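Local coordinates for cell surface protein (Faecalibacterium prausnitzii A2-165, PDB 4GT6) that is of unknown function but, as an extracellular leucine-rich repeat protein of the BspA type, probably binds other proteins, at residues A[187-201]-A[210-224]. Numbering follows the deposited sequence. Where two conformers were deposited one is given.
Sequences IHIPAKVTRIGTNAF and ITSDSESYPAIDNVL. With EDO (1,2-ethanediol), chain F; EDO (1,2-ethanediol), chain J; EDO (1,2-ethanediol), chain L.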
# COMPACT_ATOMS: atom_id res chain seq x y z
N ILE A 187 3.85 7.78 -11.17
CA ILE A 187 2.42 7.52 -10.97
C ILE A 187 1.60 8.38 -11.92
O ILE A 187 1.87 9.58 -12.01
CB ILE A 187 1.99 7.85 -9.49
CG1 ILE A 187 2.65 6.97 -8.44
CG2 ILE A 187 0.47 7.80 -9.33
CD1 ILE A 187 2.52 7.62 -7.04
N HIS A 188 0.59 7.79 -12.60
CA HIS A 188 -0.37 8.57 -13.36
C HIS A 188 -1.75 8.21 -12.82
O HIS A 188 -2.12 7.03 -12.81
CB HIS A 188 -0.30 8.40 -14.88
CG HIS A 188 -1.38 9.19 -15.58
ND1 HIS A 188 -1.32 10.57 -15.66
CD2 HIS A 188 -2.56 8.77 -16.09
CE1 HIS A 188 -2.43 10.94 -16.28
NE2 HIS A 188 -3.20 9.89 -16.57
N ILE A 189 -2.48 9.21 -12.32
CA ILE A 189 -3.84 9.03 -11.81
C ILE A 189 -4.82 9.26 -12.96
O ILE A 189 -4.88 10.40 -13.46
CB ILE A 189 -4.12 9.99 -10.60
CG1 ILE A 189 -3.03 9.87 -9.48
CG2 ILE A 189 -5.54 9.76 -10.07
CD1 ILE A 189 -2.82 8.44 -8.84
N PRO A 190 -5.60 8.24 -13.39
CA PRO A 190 -6.54 8.48 -14.51
C PRO A 190 -7.69 9.42 -14.10
O PRO A 190 -7.97 9.62 -12.91
CB PRO A 190 -7.02 7.08 -14.89
CG PRO A 190 -6.73 6.22 -13.73
CD PRO A 190 -5.62 6.84 -12.94
N ALA A 191 -8.35 10.04 -15.11
CA ALA A 191 -9.40 11.06 -14.94
C ALA A 191 -10.56 10.70 -14.04
O ALA A 191 -11.06 11.58 -13.33
CB ALA A 191 -9.94 11.48 -16.30
N LYS A 192 -11.00 9.43 -14.03
CA LYS A 192 -12.18 9.05 -13.27
C LYS A 192 -11.92 8.69 -11.80
O LYS A 192 -12.85 8.33 -11.09
CB LYS A 192 -12.88 7.88 -13.97
CG LYS A 192 -13.67 8.38 -15.19
CD LYS A 192 -13.96 7.30 -16.23
CE LYS A 192 -14.56 6.03 -15.69
NZ LYS A 192 -15.92 5.80 -16.22
N VAL A 193 -10.67 8.81 -11.33
CA VAL A 193 -10.40 8.49 -9.93
C VAL A 193 -11.08 9.53 -9.00
O VAL A 193 -10.79 10.73 -9.09
CB VAL A 193 -8.88 8.37 -9.66
CG1 VAL A 193 -8.63 8.23 -8.14
CG2 VAL A 193 -8.30 7.16 -10.42
N THR A 194 -11.97 9.05 -8.12
CA THR A 194 -12.66 9.94 -7.16
C THR A 194 -12.35 9.56 -5.72
O THR A 194 -12.80 10.24 -4.79
CB THR A 194 -14.18 9.97 -7.39
OG1 THR A 194 -14.68 8.63 -7.25
CG2 THR A 194 -14.56 10.60 -8.74
N ARG A 195 -11.56 8.47 -5.53
CA ARG A 195 -11.15 8.05 -4.20
C ARG A 195 -9.76 7.44 -4.24
O ARG A 195 -9.47 6.57 -5.06
CB ARG A 195 -12.14 7.04 -3.57
CG ARG A 195 -11.65 6.44 -2.23
CD ARG A 195 -12.76 5.71 -1.49
NE ARG A 195 -13.13 4.46 -2.16
CZ ARG A 195 -14.23 4.30 -2.90
NH1 ARG A 195 -15.08 5.30 -3.05
NH2 ARG A 195 -14.47 3.14 -3.49
N ILE A 196 -8.89 7.90 -3.35
CA ILE A 196 -7.57 7.31 -3.13
C ILE A 196 -7.51 7.05 -1.64
O ILE A 196 -7.57 8.00 -0.85
CB ILE A 196 -6.36 8.13 -3.66
CG1 ILE A 196 -6.47 8.41 -5.18
CG2 ILE A 196 -5.05 7.38 -3.31
CD1 ILE A 196 -5.24 9.13 -5.83
N GLY A 197 -7.45 5.78 -1.25
CA GLY A 197 -7.48 5.39 0.15
C GLY A 197 -6.20 5.74 0.88
O GLY A 197 -5.16 5.96 0.26
N THR A 198 -6.27 5.75 2.21
CA THR A 198 -5.15 6.04 3.10
C THR A 198 -3.95 5.16 2.75
O THR A 198 -4.14 3.95 2.60
CB THR A 198 -5.59 5.77 4.56
OG1 THR A 198 -6.86 6.38 4.82
CG2 THR A 198 -4.60 6.25 5.56
N ASN A 199 -2.72 5.74 2.67
CA ASN A 199 -1.47 5.02 2.45
C ASN A 199 -1.38 4.26 1.12
O ASN A 199 -0.48 3.43 0.96
CB ASN A 199 -1.21 4.06 3.63
CG ASN A 199 -0.86 4.77 4.90
OD1 ASN A 199 -0.13 5.75 4.88
ND2 ASN A 199 -1.42 4.32 6.03
N ALA A 200 -2.22 4.61 0.13
CA ALA A 200 -2.15 3.99 -1.21
C ALA A 200 -0.75 4.09 -1.78
O ALA A 200 -0.30 3.18 -2.47
CB ALA A 200 -3.14 4.67 -2.16
N PHE A 201 -0.03 5.22 -1.49
CA PHE A 201 1.32 5.43 -2.00
C PHE A 201 2.35 5.62 -0.87
O PHE A 201 3.43 6.17 -1.11
CB PHE A 201 1.33 6.62 -2.98
CG PHE A 201 0.47 6.34 -4.19
CD1 PHE A 201 0.88 5.42 -5.16
CD2 PHE A 201 -0.78 6.94 -4.34
CE1 PHE A 201 0.07 5.15 -6.28
CE2 PHE A 201 -1.59 6.66 -5.45
CZ PHE A 201 -1.15 5.78 -6.42
N ILE A 210 4.77 12.51 -10.57
CA ILE A 210 3.35 12.28 -10.36
C ILE A 210 2.59 13.10 -11.38
O ILE A 210 2.81 14.31 -11.48
CB ILE A 210 2.93 12.67 -8.91
CG1 ILE A 210 3.74 11.90 -7.83
CG2 ILE A 210 1.40 12.49 -8.72
CD1 ILE A 210 3.55 12.41 -6.42
N THR A 211 1.71 12.45 -12.14
CA THR A 211 0.83 13.15 -13.08
C THR A 211 -0.59 12.72 -12.78
O THR A 211 -0.81 11.65 -12.20
CB THR A 211 1.22 12.92 -14.57
OG1 THR A 211 1.12 11.52 -14.88
CG2 THR A 211 2.59 13.49 -14.93
N SER A 212 -1.56 13.56 -13.15
CA SER A 212 -2.95 13.21 -12.87
C SER A 212 -3.90 13.92 -13.81
O SER A 212 -3.70 15.09 -14.12
CB SER A 212 -3.30 13.57 -11.42
OG SER A 212 -4.69 13.35 -11.20
N ASP A 213 -4.97 13.22 -14.22
CA ASP A 213 -6.06 13.79 -15.02
C ASP A 213 -7.31 13.94 -14.15
O ASP A 213 -8.35 14.33 -14.65
CB ASP A 213 -6.36 12.90 -16.23
CG ASP A 213 -5.25 12.80 -17.25
OD1 ASP A 213 -4.49 13.77 -17.39
OD2 ASP A 213 -5.12 11.75 -17.87
N SER A 214 -7.22 13.57 -12.87
CA SER A 214 -8.36 13.60 -11.94
C SER A 214 -8.54 14.96 -11.29
O SER A 214 -7.58 15.47 -10.69
CB SER A 214 -8.17 12.54 -10.85
OG SER A 214 -9.13 12.73 -9.83
N GLU A 215 -9.77 15.51 -11.36
CA GLU A 215 -10.06 16.79 -10.71
C GLU A 215 -10.11 16.61 -9.18
O GLU A 215 -9.81 17.55 -8.44
CB GLU A 215 -11.38 17.38 -11.22
CG GLU A 215 -11.30 17.86 -12.66
CD GLU A 215 -10.63 19.21 -12.90
OE1 GLU A 215 -10.90 20.16 -12.12
OE2 GLU A 215 -9.87 19.33 -13.88
N SER A 216 -10.44 15.38 -8.69
CA SER A 216 -10.48 15.10 -7.25
C SER A 216 -9.09 14.90 -6.68
O SER A 216 -8.88 15.12 -5.48
CB SER A 216 -11.30 13.85 -6.96
OG SER A 216 -12.67 14.08 -7.21
N TYR A 217 -8.15 14.43 -7.51
CA TYR A 217 -6.79 14.15 -7.04
C TYR A 217 -5.79 14.78 -7.97
O TYR A 217 -5.11 14.09 -8.73
CB TYR A 217 -6.56 12.62 -6.89
CG TYR A 217 -7.35 12.05 -5.73
CD1 TYR A 217 -6.80 12.02 -4.44
CD2 TYR A 217 -8.67 11.65 -5.88
CE1 TYR A 217 -7.54 11.53 -3.36
CE2 TYR A 217 -9.43 11.22 -4.80
CZ TYR A 217 -8.85 11.14 -3.55
OH TYR A 217 -9.62 10.70 -2.50
N PRO A 218 -5.72 16.13 -7.97
CA PRO A 218 -4.80 16.79 -8.92
C PRO A 218 -3.33 16.65 -8.54
O PRO A 218 -2.98 16.50 -7.36
CB PRO A 218 -5.24 18.26 -8.86
CG PRO A 218 -5.75 18.44 -7.44
CD PRO A 218 -6.44 17.11 -7.13
N ALA A 219 -2.47 16.72 -9.55
CA ALA A 219 -1.04 16.76 -9.32
C ALA A 219 -0.66 18.23 -9.54
O ALA A 219 -0.89 18.77 -10.63
CB ALA A 219 -0.28 15.81 -10.25
N ILE A 220 -0.29 18.92 -8.45
CA ILE A 220 -0.01 20.36 -8.50
C ILE A 220 1.46 20.55 -8.17
O ILE A 220 1.90 20.17 -7.07
CB ILE A 220 -0.94 21.12 -7.52
CG1 ILE A 220 -2.43 20.86 -7.80
CG2 ILE A 220 -0.62 22.60 -7.54
CD1 ILE A 220 -3.39 21.39 -6.71
N ASP A 221 2.23 21.06 -9.13
CA ASP A 221 3.68 21.25 -8.95
C ASP A 221 4.32 19.90 -8.51
O ASP A 221 5.09 19.83 -7.54
CB ASP A 221 3.96 22.39 -7.95
CG ASP A 221 5.44 22.67 -7.67
OD1 ASP A 221 6.25 22.59 -8.62
OD2 ASP A 221 5.78 22.98 -6.50
N ASN A 222 3.96 18.81 -9.22
CA ASN A 222 4.50 17.45 -9.02
C ASN A 222 4.29 16.91 -7.58
O ASN A 222 5.16 16.27 -7.01
CB ASN A 222 5.99 17.41 -9.40
CG ASN A 222 6.52 16.00 -9.52
OD1 ASN A 222 5.79 15.07 -9.81
ND2 ASN A 222 7.80 15.81 -9.30
N VAL A 223 3.14 17.19 -6.99
CA VAL A 223 2.78 16.71 -5.66
C VAL A 223 1.34 16.26 -5.78
O VAL A 223 0.55 16.95 -6.43
CB VAL A 223 2.98 17.81 -4.57
CG1 VAL A 223 2.48 17.33 -3.21
CG2 VAL A 223 4.44 18.24 -4.47
N LEU A 224 0.98 15.10 -5.17
CA LEU A 224 -0.40 14.63 -5.28
C LEU A 224 -1.23 15.14 -4.12
O LEU A 224 -0.83 15.00 -2.96
CB LEU A 224 -0.44 13.09 -5.33
CG LEU A 224 -1.80 12.46 -5.67
CD1 LEU A 224 -2.27 12.84 -7.10
CD2 LEU A 224 -1.71 10.92 -5.56
C1 EDO F . -3.60 8.75 0.59
O1 EDO F . -2.80 8.52 1.78
C2 EDO F . -5.04 9.20 1.00
O2 EDO F . -5.78 9.86 -0.04
C1 EDO J . 0.75 4.20 -10.93
O1 EDO J . 0.48 4.84 -12.16
C2 EDO J . -0.59 3.82 -10.27
O2 EDO J . -1.38 4.99 -10.13
C1 EDO L . -2.07 4.89 9.41
O1 EDO L . -1.08 5.61 8.70
C2 EDO L . -3.26 5.77 9.84
O2 EDO L . -4.07 6.03 8.72
O HOH W 1 3.36 9.85 -14.48
O HOH W 2 -11.71 14.21 -13.12
O HOH W 3 -7.28 9.63 -17.67
O HOH W 4 -12.52 13.65 -9.85
O HOH W 5 -13.67 12.72 -4.81
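Ile187, His188 and Ile189 pair in parallel with Ile210, Thr211 and Ser212, the strand axes 15° apart. Three backbone bonds join them: Thr211 N to Ile187 O, Ile189 N to Thr211 O and Asp213 N to Ile189 O. On the exposed face, with CG anti to the backbone N (chi1 177°), His188 crosses Thr211 and Asp213 at about a right angle, and both meet the edge of its ring. There His188 ND1 shares a hydrogen bond with Thr211 OG1 (2.7 Å), while its NE2 gives a weak, bent one to Asp213 OD2 (3.0 Å), the carboxylate turned 71° from the ring. These are successive coils of a BspA-type leucine-rich repeat solenoid, whose short parallel strands stack coil on coil around an apolar core. Into that core points Ile189, its CG1 3.9 Å from Leu224 CD1, tip to tip. Ile196 and Tyr217 slide past each other in opposite directions, and a CH-pi contact sets Ile196 CG1 over the ring face, 3.6 Å from the centroid. Tyr217 OH accepts from Ile196 N (3.0 Å) and is also hydrogen-bonded to Glu226, while Thr194 O meets the ring edge. A leucine in place of Tyr217 would probably leave Ile196 N without its acceptor and Glu226 without its phenol partner. Beside the ring, Ser214 OG donates to Val193 O (2.7 Å) in the carbonyl plane and accepts from Tyr217 N, tying the turn at Pro190-Val193 to the next coil. Water joins Thr194 O to Ser216 OG.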